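Local coordinates for uncharacterized protein (Kribbella flavida, PDB 5EVH) that is of unknown function but carries a SnoaL-like domain of the NTF2 clan, a fold that in relatives often encloses a small-molecule pocket, at residues R29-P40 with G101-R112. Residues are numbered along the deposited sequence; the frame is centred on the assembly and turned at random.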
# COMPACT_ATOMS: atom_id res chain seq x y z
N ARG A 29 18.38 -13.88 -4.28
CA ARG A 29 18.92 -13.81 -5.63
C ARG A 29 18.38 -12.62 -6.38
O ARG A 29 18.98 -12.20 -7.38
CB ARG A 29 18.53 -15.03 -6.50
CG ARG A 29 19.06 -16.37 -6.11
CD ARG A 29 18.54 -17.40 -7.19
NE ARG A 29 18.95 -18.74 -6.80
CZ ARG A 29 18.44 -19.84 -7.30
NH1 ARG A 29 17.45 -19.78 -8.25
NH2 ARG A 29 18.88 -21.00 -6.86
N HIS A 30 17.16 -12.17 -6.03
CA HIS A 30 16.53 -11.12 -6.79
C HIS A 30 16.73 -9.75 -6.17
O HIS A 30 16.11 -8.80 -6.63
CB HIS A 30 15.03 -11.41 -6.88
CG HIS A 30 14.72 -12.68 -7.59
ND1 HIS A 30 14.73 -12.76 -8.97
CD2 HIS A 30 14.38 -13.91 -7.12
CE1 HIS A 30 14.38 -14.00 -9.33
NE2 HIS A 30 14.17 -14.71 -8.23
N VAL A 31 17.59 -9.64 -5.16
CA VAL A 31 17.80 -8.40 -4.41
C VAL A 31 19.18 -7.83 -4.75
O VAL A 31 20.20 -8.54 -4.62
CB VAL A 31 17.70 -8.66 -2.90
CG1 VAL A 31 18.13 -7.38 -2.09
CG2 VAL A 31 16.25 -9.09 -2.55
N ALA A 32 19.25 -6.55 -5.10
CA ALA A 32 20.56 -5.94 -5.35
C ALA A 32 21.35 -5.76 -4.05
O ALA A 32 20.81 -5.47 -2.99
CB ALA A 32 20.40 -4.58 -6.02
N GLY A 33 22.68 -5.91 -4.13
CA GLY A 33 23.51 -5.67 -2.94
C GLY A 33 23.29 -4.31 -2.31
O GLY A 33 23.38 -4.15 -1.08
N GLY A 34 23.03 -3.29 -3.12
CA GLY A 34 22.83 -1.95 -2.59
C GLY A 34 21.35 -1.57 -2.51
O GLY A 34 21.03 -0.38 -2.60
N ILE A 35 20.42 -2.53 -2.34
CA ILE A 35 18.99 -2.20 -2.32
C ILE A 35 18.73 -1.09 -1.30
O ILE A 35 19.36 -1.02 -0.23
CB ILE A 35 18.14 -3.45 -1.99
CG1 ILE A 35 16.60 -3.13 -2.01
CG2 ILE A 35 18.63 -4.06 -0.66
CD1 ILE A 35 15.74 -4.39 -2.07
N VAL A 36 17.82 -0.18 -1.66
CA VAL A 36 17.27 0.82 -0.74
C VAL A 36 15.82 0.43 -0.51
O VAL A 36 15.05 0.33 -1.48
CB VAL A 36 17.35 2.23 -1.34
CG1 VAL A 36 16.64 3.21 -0.40
CG2 VAL A 36 18.85 2.60 -1.64
N CYS A 37 15.46 0.19 0.75
CA CYS A 37 14.10 -0.22 1.10
C CYS A 37 13.48 0.87 1.97
O CYS A 37 14.09 1.30 2.95
CB CYS A 37 14.08 -1.59 1.82
SG CYS A 37 12.41 -2.04 2.38
N HIS A 38 12.30 1.36 1.61
CA HIS A 38 11.60 2.30 2.46
C HIS A 38 10.43 1.54 3.04
O HIS A 38 9.54 1.10 2.29
CB HIS A 38 11.10 3.52 1.69
CG HIS A 38 12.18 4.26 0.96
ND1 HIS A 38 12.98 5.21 1.57
CD2 HIS A 38 12.55 4.22 -0.34
CE1 HIS A 38 13.82 5.70 0.68
NE2 HIS A 38 13.56 5.14 -0.49
N ALA A 39 10.41 1.37 4.34
CA ALA A 39 9.40 0.54 4.99
C ALA A 39 8.69 1.40 6.03
O ALA A 39 9.16 2.51 6.29
CB ALA A 39 10.09 -0.66 5.63
N PRO A 40 7.57 0.94 6.63
CA PRO A 40 6.82 1.86 7.51
C PRO A 40 7.63 2.38 8.68
O PRO A 40 7.46 3.55 9.04
CB PRO A 40 5.63 1.00 7.96
CG PRO A 40 5.38 0.13 6.72
CD PRO A 40 6.80 -0.28 6.34
N GLY A 101 17.36 -7.76 -13.51
CA GLY A 101 16.91 -8.88 -12.70
C GLY A 101 17.05 -8.72 -11.19
O GLY A 101 16.80 -9.68 -10.46
N ARG A 102 17.54 -7.58 -10.71
CA ARG A 102 17.73 -7.36 -9.28
C ARG A 102 16.91 -6.16 -8.82
O ARG A 102 16.88 -5.13 -9.51
CB ARG A 102 19.18 -7.10 -8.95
CG ARG A 102 20.13 -8.21 -9.45
CD ARG A 102 20.58 -8.94 -8.26
NE ARG A 102 21.41 -10.09 -8.54
CZ ARG A 102 21.83 -10.94 -7.60
NH1 ARG A 102 21.49 -10.72 -6.30
NH2 ARG A 102 22.58 -12.00 -7.95
N ILE A 103 16.24 -6.31 -7.67
CA ILE A 103 15.45 -5.24 -7.05
C ILE A 103 16.43 -4.23 -6.44
O ILE A 103 17.20 -4.58 -5.54
CB ILE A 103 14.51 -5.78 -5.98
CG1 ILE A 103 13.55 -6.80 -6.68
CG2 ILE A 103 13.77 -4.59 -5.24
CD1 ILE A 103 12.76 -7.72 -5.60
N THR A 104 16.42 -3.00 -6.96
CA THR A 104 17.35 -1.99 -6.45
C THR A 104 16.67 -1.00 -5.52
O THR A 104 17.36 -0.31 -4.75
CB THR A 104 17.99 -1.19 -7.58
OG1 THR A 104 16.89 -0.57 -8.28
CG2 THR A 104 18.77 -2.06 -8.53
N GLN A 105 15.33 -0.93 -5.55
CA GLN A 105 14.57 -0.08 -4.65
C GLN A 105 13.26 -0.75 -4.35
O GLN A 105 12.65 -1.33 -5.24
CB GLN A 105 14.22 1.29 -5.23
CG GLN A 105 15.39 2.04 -5.71
CD GLN A 105 14.98 3.42 -6.12
OE1 GLN A 105 15.12 3.80 -7.29
NE2 GLN A 105 14.42 4.17 -5.15
N LEU A 106 12.79 -0.62 -3.11
CA LEU A 106 11.57 -1.30 -2.68
C LEU A 106 10.91 -0.39 -1.67
O LEU A 106 11.53 -0.09 -0.64
CB LEU A 106 11.90 -2.66 -2.06
CG LEU A 106 10.64 -3.55 -1.87
CD1 LEU A 106 11.13 -5.02 -1.81
CD2 LEU A 106 9.91 -3.27 -0.65
N ARG A 107 9.70 0.10 -1.97
CA ARG A 107 8.93 0.84 -0.96
C ARG A 107 7.75 -0.03 -0.57
O ARG A 107 6.94 -0.43 -1.43
CB ARG A 107 8.47 2.22 -1.46
CG ARG A 107 7.57 2.90 -0.38
CD ARG A 107 7.23 4.43 -0.72
NE ARG A 107 8.30 5.24 -1.38
CZ ARG A 107 9.15 6.03 -0.72
NH1 ARG A 107 10.04 6.73 -1.41
NH2 ARG A 107 9.12 6.14 0.62
N ILE A 108 7.62 -0.32 0.73
CA ILE A 108 6.53 -1.20 1.17
C ILE A 108 5.64 -0.48 2.17
O ILE A 108 6.13 0.27 3.02
CB ILE A 108 7.05 -2.54 1.73
CG1 ILE A 108 5.90 -3.36 2.34
CG2 ILE A 108 8.14 -2.36 2.82
CD1 ILE A 108 6.32 -4.82 2.58
N ILE A 109 4.32 -0.64 2.02
CA ILE A 109 3.34 0.04 2.90
C ILE A 109 2.49 -1.03 3.54
O ILE A 109 1.91 -1.86 2.83
CB ILE A 109 2.44 1.01 2.11
CG1 ILE A 109 3.31 2.01 1.34
CG2 ILE A 109 1.52 1.71 3.13
CD1 ILE A 109 2.45 3.03 0.47
N PHE A 110 2.37 -1.00 4.86
CA PHE A 110 1.35 -1.77 5.55
C PHE A 110 1.07 -1.08 6.88
O PHE A 110 1.83 -0.21 7.34
CB PHE A 110 1.78 -3.22 5.80
CG PHE A 110 3.07 -3.35 6.55
CD1 PHE A 110 4.27 -3.47 5.85
CD2 PHE A 110 3.08 -3.35 7.94
CE1 PHE A 110 5.51 -3.61 6.57
CE2 PHE A 110 4.29 -3.47 8.68
CZ PHE A 110 5.50 -3.58 7.99
N ASP A 111 -0.05 -1.44 7.48
CA ASP A 111 -0.53 -0.75 8.68
C ASP A 111 0.05 -1.51 9.87
O ASP A 111 -0.27 -2.69 10.08
CB ASP A 111 -2.05 -0.76 8.72
CG ASP A 111 -2.62 -0.06 9.94
OD1 ASP A 111 -1.86 0.71 10.63
OD2 ASP A 111 -3.84 -0.22 10.22
N ARG A 112 0.94 -0.86 10.62
CA ARG A 112 1.50 -1.47 11.84
C ARG A 112 0.52 -1.50 13.03
O ARG A 112 0.75 -2.26 13.99
CB ARG A 112 2.80 -0.73 12.26
CG ARG A 112 3.97 -0.89 11.20
CD ARG A 112 5.26 -0.13 11.66
NE ARG A 112 5.02 1.31 11.54
CZ ARG A 112 5.73 2.24 12.15
NH1 ARG A 112 6.74 1.89 12.96
NH2 ARG A 112 5.43 3.51 11.95
O HOH W 1 15.08 -11.39 -11.33
O HOH W 2 19.88 0.73 -4.85
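His38 and Arg107 face each other across a parallel strand pair, 35-39 with 102-109, in the curved mixed sheet of an NTF2-like (SnoaL-like) fold. The guanidinium of Arg107 lies flat on the imidazole: the planes differ by 9° and the centres are 4.2 Å apart. A bend at chi3 (-36°) folds the arginine back, setting NH1 over the CD2 side of the ring and NH2 against CB; Leu67 of the second subunit also packs on Arg107. On the other face of the sheet, Ile35 and Ile103 run side by side, CD1 of Ile35 meeting CG2 of Ile103 at 3.7 Å, and Cys37 SG rests near Leu106 CD2. Phe50 of helix 47-58 packs on Ile35, Cys37 and Leu106, which places this apolar row between sheet and helix. The backbone ladder is interrupted where the chain turns through Gly33 and Gly34: His30 O and Ala32 N bond to Ile103, then Val36 and His38 resume with Thr104, Leu106 and Ile108. Opposite Thr97 of strand 92-99, Thr104 and Gln105 form a classic beta bulge. Beside the turn, Arg102 bends at chi2 (-108°) and donates NH1 to Val31 O at 3.0 Å; the acceptor lies in the guanidinium plane, whereas Arg29 O sits over that group's face without a hydrogen bond. At the far end, Pro40 CG stands 3.8 Å from the centroid of the Phe110 ring, over its face, a CH-pi contact. Arg112 finds its ionic partner in another chain, Asp111 of the second subunit; toward Pro40 it offers only packing, running alongside the proline with NE of Arg112 3.6 Å from Pro40 CB.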